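Local structure of trehalose-6-phosphate phosphatase (Candida albicans, 5DXF) at residues Phe232-Phe238 with His267-Cys271; His229-Pro233 with Arg434-Asn438; Val367-Ser373 with His403-Tyr409. The protein belongs, through the N-terminal region described here, to glycosyltransferase family 20 of the GT-B clan, whose fold sets two Rossmann-like domains face to face across a cleft. All coordinates share one frame; numbering follows the deposited sequence.

Contact 1: residues Phe232-Phe238 with His267-Cys271; sequences FPSSEYF and HFISC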
loop_
_atom_site.group_PDB
_atom_site.type_symbol
_atom_site.label_atom_id
_atom_site.label_comp_id
_atom_site.label_asym_id
_atom_site.label_seq_id
_atom_site.Cartn_x
_atom_site.Cartn_y
_atom_site.Cartn_z
ATOM N N PHE A 232 5.170 -4.734 -10.115
ATOM C CA PHE A 232 5.072 -4.985 -11.542
ATOM C C PHE A 232 5.562 -6.378 -11.867
ATOM O O PHE A 232 6.612 -6.801 -11.406
ATOM C CB PHE A 232 5.813 -3.951 -12.377
ATOM C CG PHE A 232 5.239 -3.774 -13.745
ATOM C CD1 PHE A 232 4.220 -2.885 -13.964
ATOM C CD2 PHE A 232 5.705 -4.519 -14.806
ATOM C CE1 PHE A 232 3.677 -2.730 -15.214
ATOM C CE2 PHE A 232 5.173 -4.372 -16.063
ATOM C CZ PHE A 232 4.152 -3.477 -16.266
ATOM N N PRO A 233 4.702 -7.116 -12.693
ATOM C CA PRO A 233 5.144 -8.501 -12.905
ATOM C C PRO A 233 6.184 -8.698 -13.995
ATOM O O PRO A 233 6.285 -7.878 -14.890
ATOM C CB PRO A 233 3.863 -9.215 -13.285
ATOM C CG PRO A 233 3.188 -8.253 -14.166
ATOM C CD PRO A 233 3.414 -6.925 -13.532
ATOM N N SER A 234 6.869 -9.833 -13.958
ATOM C CA SER A 234 7.863 -10.233 -14.943
ATOM C C SER A 234 7.167 -10.437 -16.258
ATOM O O SER A 234 5.962 -10.603 -16.296
ATOM C CB SER A 234 8.478 -11.560 -14.543
ATOM O OG SER A 234 9.879 -11.515 -14.583
ATOM N N SER A 235 7.918 -10.364 -17.344
ATOM C CA SER A 235 7.344 -10.441 -18.675
ATOM C C SER A 235 6.541 -11.727 -18.835
ATOM O O SER A 235 5.558 -11.759 -19.545
ATOM C CB SER A 235 8.433 -10.330 -19.747
ATOM O OG SER A 235 9.552 -11.128 -19.433
ATOM N N GLU A 236 6.966 -12.787 -18.175
ATOM C CA GLU A 236 6.282 -14.058 -18.276
ATOM C C GLU A 236 4.846 -13.992 -17.809
ATOM O O GLU A 236 3.982 -14.589 -18.421
ATOM C CB GLU A 236 6.976 -15.092 -17.421
ATOM C CG GLU A 236 8.450 -14.880 -17.243
ATOM C CD GLU A 236 9.163 -16.180 -17.050
ATOM O OE1 GLU A 236 9.498 -16.797 -18.058
ATOM O OE2 GLU A 236 9.377 -16.599 -15.906
ATOM N N TYR A 237 4.595 -13.286 -16.716
ATOM C CA TYR A 237 3.248 -13.102 -16.196
ATOM C C TYR A 237 2.484 -12.037 -16.970
ATOM O O TYR A 237 1.282 -12.167 -17.189
ATOM C CB TYR A 237 3.299 -12.743 -14.710
ATOM C CG TYR A 237 3.056 -13.924 -13.806
ATOM C CD1 TYR A 237 1.764 -14.318 -13.491
ATOM C CD2 TYR A 237 4.112 -14.651 -13.277
ATOM C CE1 TYR A 237 1.528 -15.400 -12.672
ATOM C CE2 TYR A 237 3.887 -15.738 -12.454
ATOM C CZ TYR A 237 2.593 -16.106 -12.155
ATOM O OH TYR A 237 2.364 -17.186 -11.336
ATOM N N PHE A 238 3.189 -10.992 -17.391
ATOM C CA PHE A 238 2.542 -9.868 -18.054
ATOM C C PHE A 238 2.025 -10.221 -19.448
ATOM O O PHE A 238 1.043 -9.638 -19.915
ATOM C CB PHE A 238 3.502 -8.676 -18.145
ATOM C CG PHE A 238 2.840 -7.405 -18.592
ATOM C CD1 PHE A 238 2.108 -6.643 -17.697
ATOM C CD2 PHE A 238 2.940 -6.980 -19.908
ATOM C CE1 PHE A 238 1.488 -5.479 -18.101
ATOM C CE2 PHE A 238 2.321 -5.814 -20.320
ATOM C CZ PHE A 238 1.594 -5.063 -19.413
ATOM N N HIS A 267 11.518 -5.452 -14.318
ATOM C CA HIS A 267 10.441 -6.197 -14.965
ATOM C C HIS A 267 9.673 -5.343 -15.966
ATOM O O HIS A 267 9.306 -5.818 -17.042
ATOM C CB HIS A 267 9.481 -6.764 -13.921
ATOM C CG HIS A 267 10.076 -7.859 -13.093
ATOM N ND1 HIS A 267 9.557 -8.237 -11.875
ATOM C CD2 HIS A 267 11.147 -8.657 -13.313
ATOM C CE1 HIS A 267 10.286 -9.220 -11.377
ATOM N NE2 HIS A 267 11.255 -9.495 -12.230
ATOM N N PHE A 268 9.427 -4.087 -15.607
ATOM C CA PHE A 268 8.726 -3.178 -16.504
ATOM C C PHE A 268 9.555 -2.914 -17.750
ATOM O O PHE A 268 9.031 -2.924 -18.865
ATOM C CB PHE A 268 8.399 -1.863 -15.803
ATOM C CG PHE A 268 7.745 -0.850 -16.698
ATOM C CD1 PHE A 268 6.393 -0.925 -16.975
ATOM C CD2 PHE A 268 8.485 0.177 -17.261
ATOM C CE1 PHE A 268 5.789 0.002 -17.796
ATOM C CE2 PHE A 268 7.886 1.108 -18.083
ATOM C CZ PHE A 268 6.535 1.020 -18.351
ATOM N N ILE A 269 10.848 -2.673 -17.550
ATOM C CA ILE A 269 11.769 -2.460 -18.664
ATOM C C ILE A 269 11.787 -3.660 -19.609
ATOM O O ILE A 269 11.625 -3.508 -20.832
ATOM C CB ILE A 269 13.193 -2.171 -18.151
ATOM C CG1 ILE A 269 13.236 -0.784 -17.506
ATOM C CG2 ILE A 269 14.204 -2.281 -19.276
ATOM C CD1 ILE A 269 14.499 -0.494 -16.760
ATOM N N SER A 270 11.876 -4.849 -19.028
ATOM C CA SER A 270 11.884 -6.084 -19.789
ATOM C C SER A 270 10.601 -6.267 -20.562
ATOM O O SER A 270 10.614 -6.673 -21.703
ATOM C CB SER A 270 12.059 -7.263 -18.852
ATOM O OG SER A 270 12.997 -8.172 -19.376
ATOM N N CYS A 271 9.490 -5.957 -19.928
ATOM C CA CYS A 271 8.185 -5.963 -20.588
ATOM C C CYS A 271 8.140 -5.021 -21.783
ATOM O O CYS A 271 7.665 -5.396 -22.855
ATOM C CB CYS A 271 7.081 -5.582 -19.601
ATOM S SG CYS A 271 6.499 -6.919 -18.541
#

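Contact 2: residues His229-Pro233 with Arg434-Asn438; sequences HVPFP and RDGMN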
loop_
_atom_site.group_PDB
_atom_site.type_symbol
_atom_site.label_atom_id
_atom_site.label_comp_id
_atom_site.label_asym_id
_atom_site.label_seq_id
_atom_site.Cartn_x
_atom_site.Cartn_y
_atom_site.Cartn_z
ATOM N N HIS A 229 2.126 1.890 -7.208
ATOM C CA HIS A 229 2.231 1.524 -5.796
ATOM C C HIS A 229 2.307 0.011 -5.646
ATOM O O HIS A 229 2.949 -0.506 -4.729
ATOM C CB HIS A 229 1.045 2.073 -4.994
ATOM C CG HIS A 229 1.012 3.564 -4.899
ATOM N ND1 HIS A 229 1.442 4.246 -3.779
ATOM C CD2 HIS A 229 0.586 4.506 -5.772
ATOM C CE1 HIS A 229 1.289 5.542 -3.972
ATOM N NE2 HIS A 229 0.771 5.727 -5.173
ATOM N N VAL A 230 1.639 -0.691 -6.552
ATOM C CA VAL A 230 1.648 -2.148 -6.559
ATOM C C VAL A 230 2.882 -2.684 -7.288
ATOM O O VAL A 230 3.531 -1.937 -8.023
ATOM C CB VAL A 230 0.363 -2.700 -7.227
ATOM C CG1 VAL A 230 -0.825 -2.487 -6.312
ATOM C CG2 VAL A 230 0.126 -2.037 -8.581
ATOM N N PRO A 231 3.152 -3.967 -7.169
ATOM C CA PRO A 231 4.283 -4.582 -7.860
ATOM C C PRO A 231 4.083 -4.651 -9.364
ATOM O O PRO A 231 2.966 -4.598 -9.833
ATOM C CB PRO A 231 4.298 -5.990 -7.295
ATOM C CG PRO A 231 3.694 -5.857 -5.958
ATOM C CD PRO A 231 2.648 -4.806 -6.078
ATOM N N PHE A 232 5.170 -4.734 -10.115
ATOM C CA PHE A 232 5.072 -4.985 -11.542
ATOM C C PHE A 232 5.562 -6.378 -11.867
ATOM O O PHE A 232 6.612 -6.801 -11.406
ATOM C CB PHE A 232 5.813 -3.951 -12.377
ATOM C CG PHE A 232 5.239 -3.774 -13.745
ATOM C CD1 PHE A 232 4.220 -2.885 -13.964
ATOM C CD2 PHE A 232 5.705 -4.519 -14.806
ATOM C CE1 PHE A 232 3.677 -2.730 -15.214
ATOM C CE2 PHE A 232 5.173 -4.372 -16.063
ATOM C CZ PHE A 232 4.152 -3.477 -16.266
ATOM N N PRO A 233 4.702 -7.116 -12.693
ATOM C CA PRO A 233 5.144 -8.501 -12.905
ATOM C C PRO A 233 6.184 -8.698 -13.995
ATOM O O PRO A 233 6.285 -7.878 -14.890
ATOM C CB PRO A 233 3.863 -9.215 -13.285
ATOM C CG PRO A 233 3.188 -8.253 -14.166
ATOM C CD PRO A 233 3.414 -6.925 -13.532
ATOM N N ARG A 434 3.875 -10.841 -1.506
ATOM C CA ARG A 434 4.224 -9.910 -2.570
ATOM C C ARG A 434 3.455 -8.599 -2.441
ATOM O O ARG A 434 2.225 -8.580 -2.530
ATOM C CB ARG A 434 3.955 -10.543 -3.940
ATOM C CG ARG A 434 4.314 -9.661 -5.123
ATOM C CD ARG A 434 4.510 -10.498 -6.379
ATOM N NE ARG A 434 4.576 -9.688 -7.594
ATOM C CZ ARG A 434 5.699 -9.204 -8.114
ATOM N NH1 ARG A 434 6.863 -9.437 -7.523
ATOM N NH2 ARG A 434 5.658 -8.483 -9.225
ATOM N N ASP A 435 4.180 -7.502 -2.233
ATOM C CA ASP A 435 3.558 -6.180 -2.190
ATOM C C ASP A 435 4.507 -5.077 -2.647
ATOM O O ASP A 435 5.716 -5.289 -2.755
ATOM C CB ASP A 435 3.038 -5.869 -0.779
ATOM C CG ASP A 435 4.122 -5.946 0.290
ATOM O OD1 ASP A 435 5.323 -5.815 -0.028
ATOM O OD2 ASP A 435 3.762 -6.128 1.471
ATOM N N GLY A 436 3.951 -3.900 -2.909
ATOM C CA GLY A 436 4.756 -2.741 -3.242
ATOM C C GLY A 436 5.464 -2.225 -2.007
ATOM O O GLY A 436 6.683 -2.050 -2.005
ATOM N N MET A 437 4.696 -1.995 -0.946
ATOM C CA MET A 437 5.248 -1.497 0.308
ATOM C C MET A 437 4.385 -1.865 1.510
ATOM O O MET A 437 3.157 -1.853 1.433
ATOM C CB MET A 437 5.423 0.021 0.247
ATOM C CG MET A 437 6.839 0.458 -0.067
ATOM S SD MET A 437 8.006 -0.161 1.159
ATOM C CE MET A 437 9.541 -0.037 0.251
ATOM N N ASN A 438 5.041 -2.186 2.621
ATOM C CA ASN A 438 4.342 -2.454 3.870
ATOM C C ASN A 438 4.423 -1.255 4.809
ATOM O O ASN A 438 5.434 -1.042 5.480
ATOM C CB ASN A 438 4.910 -3.700 4.551
ATOM C CG ASN A 438 4.022 -4.205 5.672
ATOM O OD1 ASN A 438 4.218 -3.865 6.839
ATOM N ND2 ASN A 438 3.034 -5.020 5.321
#

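Contact 3: residues Val367-Ser373 with His403-Tyr409; sequences VVLIQVS and HTPVLHY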
loop_
_atom_site.group_PDB
_atom_site.type_symbol
_atom_site.label_atom_id
_atom_site.label_comp_id
_atom_site.label_asym_id
_atom_site.label_seq_id
_atom_site.Cartn_x
_atom_site.Cartn_y
_atom_site.Cartn_z
ATOM N N VAL A 367 2.345 -16.305 24.958
ATOM C CA VAL A 367 2.387 -15.532 23.719
ATOM C C VAL A 367 1.009 -15.381 23.093
ATOM O O VAL A 367 0.315 -16.365 22.844
ATOM C CB VAL A 367 3.329 -16.165 22.682
ATOM C CG1 VAL A 367 3.433 -15.276 21.453
ATOM C CG2 VAL A 367 4.695 -16.378 23.285
ATOM N N VAL A 368 0.621 -14.135 22.840
ATOM C CA VAL A 368 -0.654 -13.847 22.199
ATOM C C VAL A 368 -0.443 -13.138 20.866
ATOM O O VAL A 368 0.220 -12.104 20.801
ATOM C CB VAL A 368 -1.557 -12.983 23.096
ATOM C CG1 VAL A 368 -2.811 -12.569 22.341
ATOM C CG2 VAL A 368 -1.914 -13.737 24.369
ATOM N N LEU A 369 -1.003 -13.710 19.803
ATOM C CA LEU A 369 -0.937 -13.105 18.477
ATOM C C LEU A 369 -2.213 -12.317 18.200
ATOM O O LEU A 369 -3.304 -12.885 18.164
ATOM C CB LEU A 369 -0.722 -14.179 17.401
ATOM C CG LEU A 369 -0.508 -13.740 15.946
ATOM C CD1 LEU A 369 0.436 -14.692 15.230
ATOM C CD2 LEU A 369 -1.829 -13.666 15.197
ATOM N N ILE A 370 -2.075 -11.008 18.010
ATOM C CA ILE A 370 -3.218 -10.163 17.683
ATOM C C ILE A 370 -3.186 -9.767 16.213
ATOM O O ILE A 370 -2.274 -9.070 15.766
ATOM C CB ILE A 370 -3.256 -8.891 18.556
ATOM C CG1 ILE A 370 -3.454 -9.269 20.024
ATOM C CG2 ILE A 370 -4.365 -7.955 18.089
ATOM C CD1 ILE A 370 -3.173 -8.145 20.989
ATOM N N GLN A 371 -4.185 -10.228 15.464
ATOM C CA GLN A 371 -4.297 -9.908 14.046
ATOM C C GLN A 371 -5.580 -9.135 13.762
ATOM O O GLN A 371 -6.679 -9.627 14.018
ATOM C CB GLN A 371 -4.256 -11.185 13.198
ATOM C CG GLN A 371 -4.197 -10.931 11.698
ATOM C CD GLN A 371 -2.879 -10.324 11.263
ATOM O OE1 GLN A 371 -1.833 -10.594 11.853
ATOM N NE2 GLN A 371 -2.922 -9.493 10.228
ATOM N N VAL A 372 -5.432 -7.917 13.251
ATOM C CA VAL A 372 -6.573 -7.150 12.770
ATOM C C VAL A 372 -6.543 -7.146 11.245
ATOM O O VAL A 372 -5.549 -6.757 10.632
ATOM C CB VAL A 372 -6.574 -5.708 13.318
ATOM C CG1 VAL A 372 -5.154 -5.180 13.425
ATOM C CG2 VAL A 372 -7.423 -4.800 12.437
ATOM N N SER A 373 -7.635 -7.598 10.635
ATOM C CA SER A 373 -7.665 -7.804 9.194
ATOM C C SER A 373 -8.694 -6.933 8.483
ATOM O O SER A 373 -9.700 -6.529 9.065
ATOM C CB SER A 373 -7.930 -9.278 8.880
ATOM O OG SER A 373 -9.001 -9.778 9.659
ATOM N N HIS A 403 -6.686 -17.978 28.399
ATOM C CA HIS A 403 -5.677 -17.637 27.398
ATOM C C HIS A 403 -6.095 -18.005 25.978
ATOM O O HIS A 403 -6.412 -19.161 25.690
ATOM C CB HIS A 403 -4.341 -18.316 27.722
ATOM C CG HIS A 403 -3.251 -17.986 26.749
ATOM N ND1 HIS A 403 -2.551 -18.951 26.054
ATOM C CD2 HIS A 403 -2.751 -16.796 26.343
ATOM C CE1 HIS A 403 -1.662 -18.367 25.270
ATOM N NE2 HIS A 403 -1.763 -17.059 25.427
ATOM N N THR A 404 -6.080 -17.010 25.096
ATOM C CA THR A 404 -6.367 -17.213 23.681
ATOM C C THR A 404 -5.182 -16.747 22.836
ATOM O O THR A 404 -4.935 -15.546 22.714
ATOM C CB THR A 404 -7.642 -16.465 23.245
ATOM O OG1 THR A 404 -8.757 -16.931 24.014
ATOM C CG2 THR A 404 -7.921 -16.697 21.767
ATOM N N PRO A 405 -4.440 -17.708 22.263
ATOM C CA PRO A 405 -3.216 -17.480 21.482
ATOM C C PRO A 405 -3.405 -16.519 20.309
ATOM O O PRO A 405 -2.582 -15.619 20.132
ATOM C CB PRO A 405 -2.860 -18.881 20.978
ATOM C CG PRO A 405 -3.466 -19.800 21.970
ATOM C CD PRO A 405 -4.748 -19.143 22.382
ATOM N N VAL A 406 -4.456 -16.714 19.517
ATOM C CA VAL A 406 -4.714 -15.835 18.379
ATOM C C VAL A 406 -6.003 -15.032 18.541
ATOM O O VAL A 406 -7.080 -15.596 18.732
ATOM C CB VAL A 406 -4.800 -16.621 17.059
ATOM C CG1 VAL A 406 -5.045 -15.664 15.898
ATOM C CG2 VAL A 406 -3.528 -17.412 16.831
ATOM N N LEU A 407 -5.880 -13.712 18.465
ATOM C CA LEU A 407 -7.040 -12.833 18.473
ATOM C C LEU A 407 -7.218 -12.217 17.093
ATOM O O LEU A 407 -6.312 -11.557 16.577
ATOM C CB LEU A 407 -6.894 -11.747 19.542
ATOM C CG LEU A 407 -6.950 -12.261 20.983
ATOM C CD1 LEU A 407 -6.534 -11.192 21.984
ATOM C CD2 LEU A 407 -8.337 -12.798 21.308
ATOM N N HIS A 408 -8.384 -12.445 16.496
ATOM C CA HIS A 408 -8.656 -11.984 15.139
ATOM C C HIS A 408 -9.798 -10.972 15.099
ATOM O O HIS A 408 -10.956 -11.315 15.345
ATOM C CB HIS A 408 -8.981 -13.169 14.227
ATOM C CG HIS A 408 -8.994 -12.824 12.771
ATOM N ND1 HIS A 408 -9.440 -13.702 11.805
ATOM C CD2 HIS A 408 -8.611 -11.706 12.112
ATOM C CE1 HIS A 408 -9.333 -13.136 10.616
ATOM N NE2 HIS A 408 -8.833 -11.923 10.775
ATOM N N TYR A 409 -9.462 -9.730 14.773
ATOM C CA TYR A 409 -10.453 -8.670 14.651
ATOM C C TYR A 409 -10.636 -8.299 13.186
ATOM O O TYR A 409 -9.688 -7.871 12.530
ATOM C CB TYR A 409 -10.035 -7.441 15.463
ATOM C CG TYR A 409 -9.773 -7.725 16.923
ATOM C CD1 TYR A 409 -10.813 -7.764 17.843
ATOM C CD2 TYR A 409 -8.485 -7.947 17.383
ATOM C CE1 TYR A 409 -10.574 -8.023 19.180
ATOM C CE2 TYR A 409 -8.235 -8.207 18.714
ATOM C CZ TYR A 409 -9.281 -8.244 19.609
ATOM O OH TYR A 409 -9.033 -8.502 20.938
#

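Contact 1: residues Phe232-Phe238 with His267-Cys271
His267 and Cys271, one turn apart on helix 262-274, press against Phe232-Phe238, a turn followed by the short helix 235-238. The CB of His267 rests on Pro233 O at 3.5 Å. CG is anti to the residue's own carbonyl carbon (chi1 -69°), which swings the ring to the side of the backbone N and lays it along Phe232-Ser234. Phe232 O lies at the edge of the imidazole and accepts from ND1 a long, weak hydrogen bond of 3.3 Å, though a fairly straight one (155°). Across the ring from ND1, CD2 lies 3.4 Å from Ser234 OG, which sits over one face; Ser234 CB stands over that ring too, a CH-pi contact 4.1 Å from the centroid. A small serine suits this place because a flat ring can lie directly on it.

Deeper in, Phe268 turns its edge to the face of Phe232 in a T-shaped pair, with centroids 5.1 Å apart and planes at 83°. The opposite face of Phe232 carries Pro233 CD, while Phe160 and Met251 add to its apolar surroundings. Cys271 SG is the compact wedge between the two segments: it lies in the plane of the Phe232 ring, 3.8 Å from CE2, and also touches Phe238 CB at 3.5 Å. Its approach to the Phe238 ring is oblique.

One weak polar bond lies beside the partly exposed histidine; on the buried side, apolar, aromatic and sulfur contacts hold the turn and the start of helix 235-238 against helix 262-274.

Contact 2: residues His229-Pro233 with Arg434-Asn438
Val230 and Gly436 bring the two loops together, with CA atoms 4.6 Å apart and the segments running 154° apart, nearly antiparallel but without strand pairing. Glycine suits the place because a CB would run into His229 O; instead a CA hydrogen points at that oxygen, Gly436 CA to His229 O 3.2 Å and almost straight. The same oxygen accepts a hydrogen bond from Gln260. Pro231 is the main apolar piece. Its CG lies 3.5 Å from Asp435 C and its CD packs on Gly436 N, so the rigid ring lies against the opposing backbone.

Arg434 reaches along this ring: CG lies anti to the backbone N (chi1 -179°) and the chain runs on extended to NE. Pro231 CB sits over one face of the guanidinium, 3.4 Å from NH2. That nitrogen also gives a weak hydrogen bond to Phe232 O, 2.9 Å long but bent to 125°. The stronger anchor is NE, bonded to Phe160 O, and Tyr162 adds a cation-pi contact. Asp435 points away, OD1 hydrogen-bonded to Thr461 and OD2 in a salt bridge with Arg344.

Each segment lies in a loop between a parallel strand and a helix, 223-227 and 235-238 for one, 428-430 and 439-447 for the other. Loops from two separate sheets meet here, consistent with the interface between the Rossmann-like domains of a GT-B fold.

Contact 3: residues Val367-Ser373 with His403-Tyr409
His403 opens the segment by turning its ring edge to Val367 and Val368: NE2 makes a weak hydrogen bond of 3.4 Å to Val367 O, and Val368 CG2 packs beside the same edge. Pro405 can donate no backbone hydrogen, but its O accepts from Leu369 N and starts the parallel ladder, at a modelled length too short to be trusted in detail. Val406 lies alongside Leu369, CG1 to CD2 3.9 Å; their apolar branches pack on each other and on Phe353. Leu407 is held twice by the same neighbouring strand, N to Leu369 O at 2.7 Å and O to Gln371 N at 2.7 Å, while its CD1 touches Val368 CG1 at 4.0 Å on the other face.

With CG anti to N (chi1 -168°), His408 carries its ring to Ser373, whose OG pairs with NE2; either may donate, but the modelled separation is implausibly short and its geometry doubtful. Tyr409 completes the ladder, N to Gln371 O at 2.9 Å and O to Ser373 N at 2.8 Å, and its ring edge meets Ile370 CG2.

The two strands are the ends of a beta-alpha-beta unit. Strand 367-374 lies between 332-339 and the outer strand 406-409, while connecting helix 381-398 and helix 346-359 pack on the face bearing Leu369 and Val406.

Overall arrangement
Contacts 1 and 2 begin from the same stretch of chain and share Phe232 and Pro233: the Phe232 ring faces the helix of contact 1, while its carbonyl oxygen accepts weak bonds in both contacts. Contact 3 stands apart, its centre about 26 Å from that of contact 2 and about 38 Å from that of contact 1. Contacts 1 and 3 are buried and join elements close in sequence, by aromatic and sulfur packing in one and a regular backbone ladder in the other. Contact 2, nearest the centre of the chain yet only partly buried, brings together segments 200 residues apart through glycine, proline and arginine, a mix of apolar and polar contacts at what is probably the interface of the two domains.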